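Local coordinates for protein Alpha/beta hydrolase (Pseudomonas aeruginosa PAO1, PDB 4R1D) that probably acts as a secreted lipase of the type VI secretion system, a calcium-binding alpha/beta hydrolase that is held in complex with its immunity protein Tli4, at residues A[253-258]-A[533-538]; A[283-288]-A[502-507]; A[288-293]-A[325-330]; A[435-440]-A[496-501]. All coordinates share one frame; numbering follows the deposited sequence. Where two conformers were deposited one is given.

Interaction 1: A[253-258]-A[533-538]; sequences VTHSMG and YEHQES
Ser-256 and His-535 meet through their polar ends: Ser-256 OG lies 2.7 Å from His-535 NE2 in a hydrogen bond that either atom could donate. The serine comes in at the edge of the imidazole, near its plane, so the bond runs along the ring rather than onto a face. Both side chains reach out in the same way, His-535 with CG anti to its backbone N (chi1 -173°) and Ser-256 with OG likewise anti. Ser-256 sits at a positive phi of 58°, in the type II' turn from His-255 to Gly-258 where strand 250-255 ends. The ring of His-255 lies obliquely to that of His-535, their centroids 5.3 Å apart and planes at 35°, and Ser-256 CB rests above one face of the His-255 ring near its rim. The Glu-534 carboxylate braces the following type I turn: OE2 accepts Gln-536 N at 2.7 Å and OE1 accepts Glu-537 N at 3.0 Å, each from above the carboxylate plane. His-535 ND1 is hydrogen-bonded to Asp-497 OD2. Serine at the turn between strand and helix, bonded to a loop histidine that is bonded to an aspartate, is consistent with the nucleophile elbow and Ser-His-Asp triad of the alpha/beta hydrolase fold.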
loop_
_atom_site.group_PDB
_atom_site.type_symbol
_atom_site.label_atom_id
_atom_site.label_comp_id
_atom_site.label_asym_id
_atom_site.label_seq_id
_atom_site.Cartn_x
_atom_site.Cartn_y
_atom_site.Cartn_z
ATOM N N VAL A 253 -6.249 8.048 -16.551
ATOM C CA VAL A 253 -7.539 8.061 -15.855
ATOM C C VAL A 253 -7.236 7.555 -14.456
ATOM O O VAL A 253 -6.742 6.431 -14.282
ATOM C CB VAL A 253 -8.581 7.166 -16.559
ATOM C CG1 VAL A 253 -9.859 7.109 -15.752
ATOM C CG2 VAL A 253 -8.846 7.679 -17.986
ATOM N N THR A 254 -7.467 8.400 -13.455
ATOM C CA THR A 254 -7.022 8.081 -12.107
ATOM C C THR A 254 -8.169 7.964 -11.122
ATOM O O THR A 254 -9.205 8.615 -11.264
ATOM C CB THR A 254 -6.030 9.142 -11.567
ATOM O OG1 THR A 254 -6.744 10.313 -11.164
ATOM C CG2 THR A 254 -5.013 9.519 -12.643
ATOM N N HIS A 255 -7.960 7.136 -10.107
ATOM C CA HIS A 255 -8.885 7.060 -8.975
ATOM C C HIS A 255 -8.182 7.496 -7.694
ATOM O O HIS A 255 -7.068 7.054 -7.398
ATOM C CB HIS A 255 -9.391 5.629 -8.822
ATOM C CG HIS A 255 -10.378 5.433 -7.714
ATOM N ND1 HIS A 255 -11.626 6.025 -7.703
ATOM C CD2 HIS A 255 -10.302 4.700 -6.584
ATOM C CE1 HIS A 255 -12.275 5.654 -6.612
ATOM N NE2 HIS A 255 -11.498 4.844 -5.922
ATOM N N SER A 256 -8.820 8.377 -6.938
ATOM C CA SER A 256 -8.353 8.627 -5.574
ATOM C C SER A 256 -6.886 9.091 -5.561
ATOM O O SER A 256 -6.493 9.963 -6.337
ATOM C CB SER A 256 -8.533 7.338 -4.752
ATOM O OG SER A 256 -8.178 7.510 -3.383
ATOM N N MET A 257 -6.063 8.515 -4.683
ATOM C CA MET A 257 -4.669 8.948 -4.569
ATOM C C MET A 257 -3.864 8.712 -5.844
ATOM O O MET A 257 -2.766 9.251 -6.008
ATOM C CB MET A 257 -3.987 8.278 -3.382
ATOM C CG MET A 257 -4.301 8.965 -2.069
ATOM S SD MET A 257 -3.385 8.218 -0.715
ATOM C CE MET A 257 -1.925 7.626 -1.601
ATOM N N GLY A 258 -4.407 7.908 -6.748
ATOM C CA GLY A 258 -3.776 7.732 -8.046
ATOM C C GLY A 258 -3.639 9.073 -8.759
ATOM O O GLY A 258 -2.811 9.237 -9.650
ATOM N N TYR A 533 -21.821 9.509 -4.586
ATOM C CA TYR A 533 -21.282 8.166 -4.452
ATOM C C TYR A 533 -20.262 8.068 -3.324
ATOM O O TYR A 533 -19.779 9.076 -2.818
ATOM C CB TYR A 533 -20.661 7.705 -5.780
ATOM C CG TYR A 533 -19.887 8.791 -6.497
ATOM C CD1 TYR A 533 -18.625 9.185 -6.050
ATOM C CD2 TYR A 533 -20.411 9.423 -7.617
ATOM C CE1 TYR A 533 -17.905 10.190 -6.704
ATOM C CE2 TYR A 533 -19.706 10.420 -8.278
ATOM C CZ TYR A 533 -18.457 10.807 -7.814
ATOM O OH TYR A 533 -17.762 11.800 -8.463
ATOM N N GLU A 534 -19.957 6.835 -2.935
ATOM C CA GLU A 534 -18.945 6.548 -1.937
ATOM C C GLU A 534 -17.592 6.400 -2.632
ATOM O O GLU A 534 -17.516 5.965 -3.776
ATOM C CB GLU A 534 -19.321 5.256 -1.196
ATOM C CG GLU A 534 -18.340 4.804 -0.114
ATOM C CD GLU A 534 -17.189 3.982 -0.663
ATOM O OE1 GLU A 534 -17.407 3.204 -1.617
ATOM O OE2 GLU A 534 -16.058 4.133 -0.149
ATOM N N HIS A 535 -16.534 6.785 -1.931
ATOM C CA HIS A 535 -15.181 6.841 -2.483
ATOM C C HIS A 535 -14.706 5.560 -3.180
ATOM O O HIS A 535 -14.290 5.583 -4.337
ATOM C CB HIS A 535 -14.190 7.211 -1.369
ATOM C CG HIS A 535 -12.795 7.464 -1.848
ATOM N ND1 HIS A 535 -12.412 8.658 -2.420
ATOM C CD2 HIS A 535 -11.682 6.687 -1.823
ATOM C CE1 HIS A 535 -11.130 8.604 -2.739
ATOM N NE2 HIS A 535 -10.661 7.419 -2.383
ATOM N N GLN A 536 -14.749 4.451 -2.456
ATOM C CA GLN A 536 -14.121 3.229 -2.909
ATOM C C GLN A 536 -14.773 2.740 -4.185
ATOM O O GLN A 536 -14.099 2.214 -5.075
ATOM C CB GLN A 536 -14.260 2.147 -1.854
ATOM C CG GLN A 536 -13.655 0.838 -2.299
ATOM C CD GLN A 536 -12.155 0.930 -2.383
ATOM O OE1 GLN A 536 -11.582 1.123 -3.462
ATOM N NE2 GLN A 536 -11.500 0.803 -1.232
ATOM N N GLU A 537 -16.083 2.933 -4.269
ATOM C CA GLU A 537 -16.863 2.424 -5.386
ATOM C C GLU A 537 -17.225 3.511 -6.397
ATOM O O GLU A 537 -18.107 3.309 -7.215
ATOM C CB GLU A 537 -18.157 1.781 -4.871
ATOM C CG GLU A 537 -17.947 0.604 -3.937
ATOM C CD GLU A 537 -17.273 -0.561 -4.624
ATOM O OE1 GLU A 537 -17.585 -0.808 -5.803
ATOM O OE2 GLU A 537 -16.422 -1.230 -4.000
ATOM N N SER A 538 -16.562 4.662 -6.336
ATOM C CA SER A 538 -16.975 5.805 -7.169
ATOM C C SER A 538 -17.081 5.482 -8.668
ATOM O O SER A 538 -17.993 5.961 -9.352
ATOM C CB SER A 538 -16.089 7.044 -6.914
ATOM O OG SER A 538 -14.739 6.853 -7.325
#

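Interaction 2: A[283-288]-A[502-507]; sequences PATGSS and TDSGQA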
loop_
_atom_site.group_PDB
_atom_site.type_symbol
_atom_site.label_atom_id
_atom_site.label_comp_id
_atom_site.label_asym_id
_atom_site.label_seq_id
_atom_site.Cartn_x
_atom_site.Cartn_y
_atom_site.Cartn_z
ATOM N N PRO A 283 -8.053 13.144 -3.525
ATOM C CA PRO A 283 -7.852 13.954 -2.317
ATOM C C PRO A 283 -6.661 14.890 -2.577
ATOM O O PRO A 283 -5.542 14.659 -2.092
ATOM C CB PRO A 283 -7.506 12.906 -1.263
ATOM C CG PRO A 283 -6.781 11.830 -2.037
ATOM C CD PRO A 283 -7.435 11.810 -3.418
ATOM N N ALA A 284 -6.924 15.944 -3.349
ATOM C CA ALA A 284 -5.892 16.782 -3.949
ATOM C C ALA A 284 -5.033 17.425 -2.883
ATOM O O ALA A 284 -3.822 17.610 -3.071
ATOM C CB ALA A 284 -6.536 17.862 -4.847
ATOM N N THR A 285 -5.660 17.751 -1.757
ATOM C CA THR A 285 -4.940 18.368 -0.653
ATOM C C THR A 285 -4.988 17.470 0.582
ATOM O O THR A 285 -4.669 17.903 1.686
ATOM C CB THR A 285 -5.515 19.757 -0.320
ATOM O OG1 THR A 285 -6.926 19.641 -0.056
ATOM C CG2 THR A 285 -5.276 20.725 -1.477
ATOM N N GLY A 286 -5.387 16.211 0.399
ATOM C CA GLY A 286 -5.379 15.283 1.518
ATOM C C GLY A 286 -6.748 15.034 2.121
ATOM O O GLY A 286 -7.762 15.363 1.507
ATOM N N SER A 287 -6.777 14.435 3.311
ATOM C CA SER A 287 -8.036 14.032 3.942
ATOM C C SER A 287 -7.900 13.905 5.453
ATOM O O SER A 287 -7.067 13.145 5.948
ATOM C CB SER A 287 -8.503 12.681 3.394
ATOM O OG SER A 287 -9.676 12.258 4.062
ATOM N N SER A 288 -8.746 14.623 6.186
ATOM C CA SER A 288 -8.782 14.512 7.640
ATOM C C SER A 288 -9.119 13.089 8.130
ATOM O O SER A 288 -8.927 12.762 9.302
ATOM C CB SER A 288 -9.776 15.533 8.223
ATOM O OG SER A 288 -11.036 15.403 7.592
ATOM N N THR A 502 -15.223 17.279 0.922
ATOM C CA THR A 502 -15.362 18.207 -0.182
ATOM C C THR A 502 -14.239 19.269 -0.175
ATOM O O THR A 502 -13.783 19.701 -1.232
ATOM C CB THR A 502 -16.771 18.851 -0.154
ATOM O OG1 THR A 502 -17.757 17.807 -0.097
ATOM C CG2 THR A 502 -17.012 19.693 -1.396
ATOM N N ASP A 503 -13.793 19.676 1.018
ATOM C CA ASP A 503 -12.652 20.586 1.155
ATOM C C ASP A 503 -11.558 20.255 0.145
ATOM O O ASP A 503 -11.034 21.125 -0.539
ATOM C CB ASP A 503 -12.019 20.456 2.552
ATOM C CG ASP A 503 -12.874 21.053 3.649
ATOM O OD1 ASP A 503 -13.475 22.120 3.413
ATOM O OD2 ASP A 503 -12.931 20.456 4.752
ATOM N N SER A 504 -11.218 18.973 0.086
ATOM C CA SER A 504 -10.099 18.467 -0.713
ATOM C C SER A 504 -10.574 18.102 -2.126
ATOM O O SER A 504 -9.890 18.365 -3.115
ATOM C CB SER A 504 -9.495 17.245 0.011
ATOM O OG SER A 504 -8.462 16.605 -0.748
ATOM N N GLY A 505 -11.749 17.500 -2.227
ATOM C CA GLY A 505 -12.283 17.150 -3.534
ATOM C C GLY A 505 -12.430 18.335 -4.486
ATOM O O GLY A 505 -12.253 18.200 -5.694
ATOM N N GLN A 506 -12.756 19.506 -3.945
ATOM C CA GLN A 506 -12.967 20.678 -4.787
ATOM C C GLN A 506 -11.690 21.504 -5.002
ATOM O O GLN A 506 -11.729 22.534 -5.667
ATOM C CB GLN A 506 -14.092 21.559 -4.223
ATOM C CG GLN A 506 -13.658 22.353 -3.000
ATOM C CD GLN A 506 -14.777 23.205 -2.418
ATOM O OE1 GLN A 506 -15.892 23.230 -2.935
ATOM N NE2 GLN A 506 -14.476 23.904 -1.336
ATOM N N ALA A 507 -10.554 21.058 -4.461
ATOM C CA ALA A 507 -9.319 21.834 -4.620
ATOM C C ALA A 507 -8.912 22.032 -6.083
ATOM O O ALA A 507 -8.478 23.124 -6.468
ATOM C CB ALA A 507 -8.168 21.236 -3.798
HETATM O O HOH W 1 -8.420 21.863 0.146
#
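A type I beta turn, Pro-283 to Gly-286, wraps round Ser-504 of the short helix 502-505 and joins the loop after strand 274-280 of the alpha/beta hydrolase sheet to the stretch before strand 515-519. The case illustrates how a single serine hydroxyl can lock a turn onto a helix. Ser-504 OG donates to Gly-286 O at 2.7 Å, meeting a lone pair in the carbonyl plane at a C=O...donor angle of 140°. The same oxygen accepts the backbone N-H of Thr-285, with N to OG 3.2 Å and an angle of 155° at the hydrogen, so it is gripped once as donor and once as acceptor. This double use depends on OG standing anti to the backbone N of Ser-504 (chi1 175°), which carries it off the helix into the mouth of the turn. The turn is closed within itself by Gly-286 N to Pro-283 O, and Gly-286 has backbone angles that suit a residue without a side chain.

Next to this polar centre lies a small apolar patch. Ala-507 CB is touched by Thr-285 CG2 at 3.7 Å and by Ala-284 CB at 3.9 Å, while the hydroxyl of Thr-285 is turned toward the helix backbone. Asp-503, the residue before Ser-504, sends its carboxylate to a salt bridge with Arg-441, while a water 2.8 Å from Asp-503 O donates to that carbonyl and lies 2.7 Å from Thr-285 OG1.

Interaction 3: A[288-293]-A[325-330]; sequences STIYHH and ELAPSA
Ile-290, in the first turn of helix 289-296, presses its CG2 methyl against the CA of Ala-327 and the ring of Pro-328, in the loop after helix 321-324. The helix follows strand 274-280 of the alpha/beta hydrolase fold, so the contact packs this helix against the loop, and the side chains that carry it are mainly apolar. On the tight side, Ile-290 CG2 stands 3.7 Å from Ala-327 CA and 4.0 Å from Pro-328 CD. The branch gets there because CG1 takes the position anti to the backbone N (chi1 -169°), leaving CG2 between N and the carbonyl carbon; CD1, at the end of the extended chain, reaches only to 4.1 Å of Ala-327 N.

The other side is looser. Leu-326, which is partly exposed, brings CD2 no nearer than 4.5 Å to Thr-289 OG1, and that hydroxyl is engaged instead with Ser-287 OG. The side chain of Ser-288 likewise leaves the contact, its hydroxyl bonded to Trp-440 O. Helices 400-421 and 365-370 lend further cover, touching the side chain of Ala-327 through Ile-411 and Tyr-370. Back on the tight side, the proline ring lies against main chain beside Ser-288, whose N is hydrogen-bonded to Tyr-332 OH and stands 3.6 Å from Pro-328 CG.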
loop_
_atom_site.group_PDB
_atom_site.type_symbol
_atom_site.label_atom_id
_atom_site.label_comp_id
_atom_site.label_asym_id
_atom_site.label_seq_id
_atom_site.Cartn_x
_atom_site.Cartn_y
_atom_site.Cartn_z
ATOM N N SER A 288 -8.746 14.623 6.186
ATOM C CA SER A 288 -8.782 14.512 7.640
ATOM C C SER A 288 -9.119 13.089 8.130
ATOM O O SER A 288 -8.927 12.762 9.302
ATOM C CB SER A 288 -9.776 15.533 8.223
ATOM O OG SER A 288 -11.036 15.403 7.592
ATOM N N THR A 289 -9.641 12.235 7.251
ATOM C CA THR A 289 -9.938 10.878 7.699
ATOM C C THR A 289 -8.704 10.161 8.236
ATOM O O THR A 289 -8.829 9.301 9.096
ATOM C CB THR A 289 -10.609 9.992 6.611
ATOM O OG1 THR A 289 -9.687 9.766 5.528
ATOM C CG2 THR A 289 -11.900 10.631 6.103
ATOM N N ILE A 290 -7.514 10.510 7.752
ATOM C CA ILE A 290 -6.303 9.817 8.214
ATOM C C ILE A 290 -6.119 9.997 9.714
ATOM O O ILE A 290 -5.632 9.102 10.406
ATOM C CB ILE A 290 -5.016 10.257 7.449
ATOM C CG1 ILE A 290 -3.850 9.317 7.784
ATOM C CG2 ILE A 290 -4.636 11.689 7.788
ATOM C CD1 ILE A 290 -2.534 9.741 7.148
ATOM N N TYR A 291 -6.533 11.153 10.228
ATOM C CA TYR A 291 -6.463 11.372 11.668
ATOM C C TYR A 291 -7.439 10.451 12.397
ATOM O O TYR A 291 -7.087 9.826 13.380
ATOM C CB TYR A 291 -6.750 12.839 11.991
ATOM C CG TYR A 291 -6.570 13.199 13.443
ATOM C CD1 TYR A 291 -7.558 12.895 14.372
ATOM C CD2 TYR A 291 -5.438 13.873 13.879
ATOM C CE1 TYR A 291 -7.416 13.225 15.691
ATOM C CE2 TYR A 291 -5.284 14.216 15.218
ATOM C CZ TYR A 291 -6.289 13.897 16.111
ATOM O OH TYR A 291 -6.164 14.210 17.447
ATOM N N HIS A 292 -8.673 10.360 11.913
ATOM C CA HIS A 292 -9.630 9.456 12.540
ATOM C C HIS A 292 -9.063 8.046 12.599
ATOM O O HIS A 292 -9.055 7.409 13.651
ATOM C CB HIS A 292 -10.953 9.409 11.770
ATOM C CG HIS A 292 -11.855 8.306 12.230
ATOM N ND1 HIS A 292 -11.736 7.012 11.769
ATOM C CD2 HIS A 292 -12.848 8.288 13.150
ATOM C CE1 HIS A 292 -12.634 6.247 12.368
ATOM N NE2 HIS A 292 -13.322 6.997 13.212
ATOM N N HIS A 293 -8.585 7.560 11.458
ATOM C CA HIS A 293 -8.142 6.175 11.367
ATOM C C HIS A 293 -6.938 5.869 12.249
ATOM O O HIS A 293 -6.902 4.827 12.891
ATOM C CB HIS A 293 -7.894 5.790 9.906
ATOM C CG HIS A 293 -9.100 5.984 9.043
ATOM N ND1 HIS A 293 -9.036 6.104 7.672
ATOM C CD2 HIS A 293 -10.408 6.104 9.371
ATOM C CE1 HIS A 293 -10.255 6.275 7.190
ATOM N NE2 HIS A 293 -11.107 6.281 8.202
ATOM N N GLU A 325 1.030 10.475 3.046
ATOM C CA GLU A 325 0.860 11.559 2.083
ATOM C C GLU A 325 -0.607 11.929 1.868
ATOM O O GLU A 325 -0.906 12.956 1.271
ATOM C CB GLU A 325 1.558 11.240 0.758
ATOM C CG GLU A 325 3.058 11.513 0.802
ATOM C CD GLU A 325 3.824 10.835 -0.319
ATOM O OE1 GLU A 325 3.177 10.278 -1.230
ATOM O OE2 GLU A 325 5.074 10.863 -0.276
ATOM N N LEU A 326 -1.516 11.100 2.370
ATOM C CA LEU A 326 -2.935 11.432 2.347
ATOM C C LEU A 326 -3.286 12.487 3.403
ATOM O O LEU A 326 -4.381 13.045 3.391
ATOM C CB LEU A 326 -3.774 10.174 2.582
ATOM C CG LEU A 326 -5.292 10.334 2.731
ATOM C CD1 LEU A 326 -5.891 10.872 1.430
ATOM C CD2 LEU A 326 -5.961 9.023 3.132
ATOM N N ALA A 327 -2.367 12.750 4.326
ATOM C CA ALA A 327 -2.652 13.702 5.403
ATOM C C ALA A 327 -2.921 15.091 4.820
ATOM O O ALA A 327 -2.341 15.452 3.802
ATOM C CB ALA A 327 -1.499 13.745 6.369
ATOM N N PRO A 328 -3.830 15.870 5.451
ATOM C CA PRO A 328 -4.084 17.221 4.931
ATOM C C PRO A 328 -2.802 18.058 4.788
ATOM O O PRO A 328 -1.938 18.038 5.664
ATOM C CB PRO A 328 -5.024 17.835 5.983
ATOM C CG PRO A 328 -5.809 16.653 6.489
ATOM C CD PRO A 328 -4.766 15.499 6.527
ATOM N N SER A 329 -2.689 18.786 3.682
ATOM C CA SER A 329 -1.543 19.656 3.439
ATOM C C SER A 329 -1.729 20.984 4.169
ATOM O O SER A 329 -2.735 21.182 4.850
ATOM C CB SER A 329 -1.419 19.927 1.948
ATOM O OG SER A 329 -2.542 20.669 1.492
ATOM N N ALA A 330 -0.776 21.899 4.025
ATOM C CA ALA A 330 -0.951 23.238 4.602
ATOM C C ALA A 330 -2.059 24.019 3.894
ATOM O O ALA A 330 -2.645 24.934 4.470
ATOM C CB ALA A 330 0.368 24.034 4.540
#

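Interaction 4: A[435-440]-A[496-501]; sequences DSRHSW and GDETVP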
loop_
_atom_site.group_PDB
_atom_site.type_symbol
_atom_site.label_atom_id
_atom_site.label_comp_id
_atom_site.label_asym_id
_atom_site.label_seq_id
_atom_site.Cartn_x
_atom_site.Cartn_y
_atom_site.Cartn_z
ATOM N N ASP A 435 -23.473 16.089 1.478
ATOM C CA ASP A 435 -23.573 16.346 2.908
ATOM C C ASP A 435 -24.170 15.182 3.699
ATOM O O ASP A 435 -24.206 15.234 4.925
ATOM C CB ASP A 435 -24.338 17.645 3.163
ATOM C CG ASP A 435 -23.456 18.869 2.999
ATOM O OD1 ASP A 435 -22.335 18.867 3.553
ATOM O OD2 ASP A 435 -23.872 19.828 2.316
ATOM N N SER A 436 -24.604 14.122 3.011
ATOM C CA SER A 436 -25.037 12.911 3.718
ATOM C C SER A 436 -23.878 11.945 3.984
ATOM O O SER A 436 -24.079 10.835 4.473
ATOM C CB SER A 436 -26.178 12.199 2.981
ATOM O OG SER A 436 -25.694 11.493 1.851
ATOM N N ARG A 437 -22.658 12.370 3.667
ATOM C CA ARG A 437 -21.484 11.558 3.961
ATOM C C ARG A 437 -20.498 12.428 4.717
ATOM O O ARG A 437 -19.747 13.177 4.102
ATOM C CB ARG A 437 -20.863 11.041 2.664
ATOM C CG ARG A 437 -21.849 10.279 1.805
ATOM C CD ARG A 437 -21.153 9.544 0.690
ATOM N NE ARG A 437 -22.076 8.835 -0.197
ATOM C CZ ARG A 437 -22.460 7.572 -0.037
ATOM N NH1 ARG A 437 -22.024 6.858 0.993
ATOM N NH2 ARG A 437 -23.282 7.019 -0.917
ATOM N N HIS A 438 -20.530 12.350 6.047
ATOM C CA HIS A 438 -19.810 13.309 6.887
ATOM C C HIS A 438 -18.305 13.312 6.632
ATOM O O HIS A 438 -17.653 14.354 6.754
ATOM C CB HIS A 438 -20.136 13.114 8.379
ATOM C CG HIS A 438 -19.373 12.007 9.042
ATOM N ND1 HIS A 438 -19.774 10.690 8.989
ATOM C CD2 HIS A 438 -18.253 12.030 9.807
ATOM C CE1 HIS A 438 -18.924 9.945 9.674
ATOM N NE2 HIS A 438 -17.992 10.734 10.179
ATOM N N SER A 439 -17.767 12.140 6.296
ATOM C CA SER A 439 -16.389 12.009 5.826
ATOM C C SER A 439 -15.343 12.495 6.836
ATOM O O SER A 439 -14.233 12.854 6.445
ATOM C CB SER A 439 -16.209 12.780 4.514
ATOM O OG SER A 439 -17.196 12.438 3.549
ATOM N N TRP A 440 -15.693 12.495 8.120
ATOM C CA TRP A 440 -14.810 13.020 9.168
ATOM C C TRP A 440 -14.268 14.400 8.815
ATOM O O TRP A 440 -13.144 14.762 9.184
ATOM C CB TRP A 440 -13.667 12.029 9.457
ATOM C CG TRP A 440 -14.216 10.737 9.939
ATOM C CD1 TRP A 440 -14.283 9.562 9.252
ATOM C CD2 TRP A 440 -14.848 10.504 11.202
ATOM N NE1 TRP A 440 -14.903 8.599 10.020
ATOM C CE2 TRP A 440 -15.257 9.155 11.223
ATOM C CE3 TRP A 440 -15.098 11.302 12.322
ATOM C CZ2 TRP A 440 -15.906 8.590 12.316
ATOM C CZ3 TRP A 440 -15.740 10.744 13.408
ATOM C CH2 TRP A 440 -16.141 9.400 13.400
ATOM N N GLY A 496 -18.607 15.052 1.757
ATOM C CA GLY A 496 -17.591 14.493 0.881
ATOM C C GLY A 496 -18.072 13.195 0.271
ATOM O O GLY A 496 -19.243 13.076 -0.112
ATOM N N ASP A 497 -17.175 12.217 0.178
ATOM C CA ASP A 497 -17.544 10.923 -0.385
ATOM C C ASP A 497 -17.244 9.784 0.588
ATOM O O ASP A 497 -17.145 8.636 0.177
ATOM C CB ASP A 497 -16.836 10.698 -1.730
ATOM C CG ASP A 497 -15.333 10.506 -1.577
ATOM O OD1 ASP A 497 -14.872 10.403 -0.427
ATOM O OD2 ASP A 497 -14.615 10.439 -2.602
ATOM N N GLU A 498 -17.117 10.127 1.875
ATOM C CA GLU A 498 -16.816 9.200 2.973
ATOM C C GLU A 498 -15.331 9.210 3.308
ATOM O O GLU A 498 -14.951 9.114 4.472
ATOM C CB GLU A 498 -17.278 7.761 2.701
ATOM C CG GLU A 498 -18.740 7.639 2.327
ATOM C CD GLU A 498 -19.553 6.886 3.346
ATOM O OE1 GLU A 498 -19.045 5.878 3.895
ATOM O OE2 GLU A 498 -20.707 7.307 3.583
ATOM N N THR A 499 -14.497 9.337 2.282
ATOM C CA THR A 499 -13.050 9.324 2.485
ATOM C C THR A 499 -12.388 10.666 2.194
ATOM O O THR A 499 -11.450 11.051 2.888
ATOM C CB THR A 499 -12.377 8.231 1.644
ATOM O OG1 THR A 499 -12.648 6.962 2.237
ATOM C CG2 THR A 499 -10.862 8.448 1.598
ATOM N N VAL A 500 -12.878 11.367 1.173
ATOM C CA VAL A 500 -12.342 12.673 0.792
ATOM C C VAL A 500 -13.371 13.772 1.097
ATOM O O VAL A 500 -14.414 13.834 0.463
ATOM C CB VAL A 500 -11.993 12.695 -0.715
ATOM C CG1 VAL A 500 -11.503 14.084 -1.174
ATOM C CG2 VAL A 500 -10.930 11.619 -1.023
ATOM N N PRO A 501 -13.078 14.633 2.080
ATOM C CA PRO A 501 -14.008 15.744 2.349
ATOM C C PRO A 501 -14.079 16.647 1.134
ATOM O O PRO A 501 -13.106 16.776 0.402
ATOM C CB PRO A 501 -13.339 16.490 3.504
ATOM C CG PRO A 501 -12.560 15.413 4.218
ATOM C CD PRO A 501 -12.028 14.527 3.108
#
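Ser-439 OG is held from two directions: it donates to Arg-437 O, two residues back, at 2.7 Å, and accepts the backbone N-H of Glu-498 at 2.9 Å. In the first bond OG lies above the carbonyl plane of Arg-437, 58° out of it, and not on a lone pair; the second ties the 435-440 loop after strand 427-432 to the 496-501 loop, which contains an Asx turn. Asp-497 builds that turn with OD1, which receives Thr-499 N at 2.9 Å and Val-500 N at 2.7 Å, the first nearly along its C-O bond and the second on the syn side. That leaves OD2 turned to the histidine side, consistent with the acid of an alpha/beta hydrolase triad.

Tight backbone approach goes with the polar grip. Ser-439 OG lies 3.4 Å from Gly-496 CA, a place where a residue lacking a side chain fits, and Ser-439 CA makes a CA-H...O contact with Glu-498 O at 3.5 Å. On the partly exposed side, Arg-437, extended from CG to NE, crosses Glu-498, whose chain bends at chi2. At the crossing, Arg-437 CD comes to 3.5 Å of Glu-498 CG, and the guanidinium gives its NE to Gly-532 O. Its NH1 turns to the glutamate in a weak, salt-bridging hydrogen bond: Arg-437 NH1 reaches Glu-498 OE2 at 2.9 Å near the guanidinium plane, while the carboxylate is tilted 73° from it.

In the fold
Three of the contacts lie nested along the chain inside the loop closed by interaction 1; interactions 1 and 4 contribute the putative catalytic residues, and 2 and 3 pack beside them. Interactions 1 and 4 are joined directly, through His-535 ND1 to Asp-497 OD2 at 2.8 Å, with centres about 13 Å apart. Interaction 2 backs the turn with the putative nucleophile, Pro-283 CD lying 3.5 Å from Ser-256 C. It shares Ser-288 with interaction 3, about 10 Å away between centres, and two backbone pairs, Ser-287 N to Leu-326 O (2.8 Å) and Thr-285 O to Ser-329 N (2.9 Å), probably hydrogen-bond the two. Ser-288 OG to Trp-440 O, 2.7 Å, links both to interaction 4. The calcium site lies away from all four.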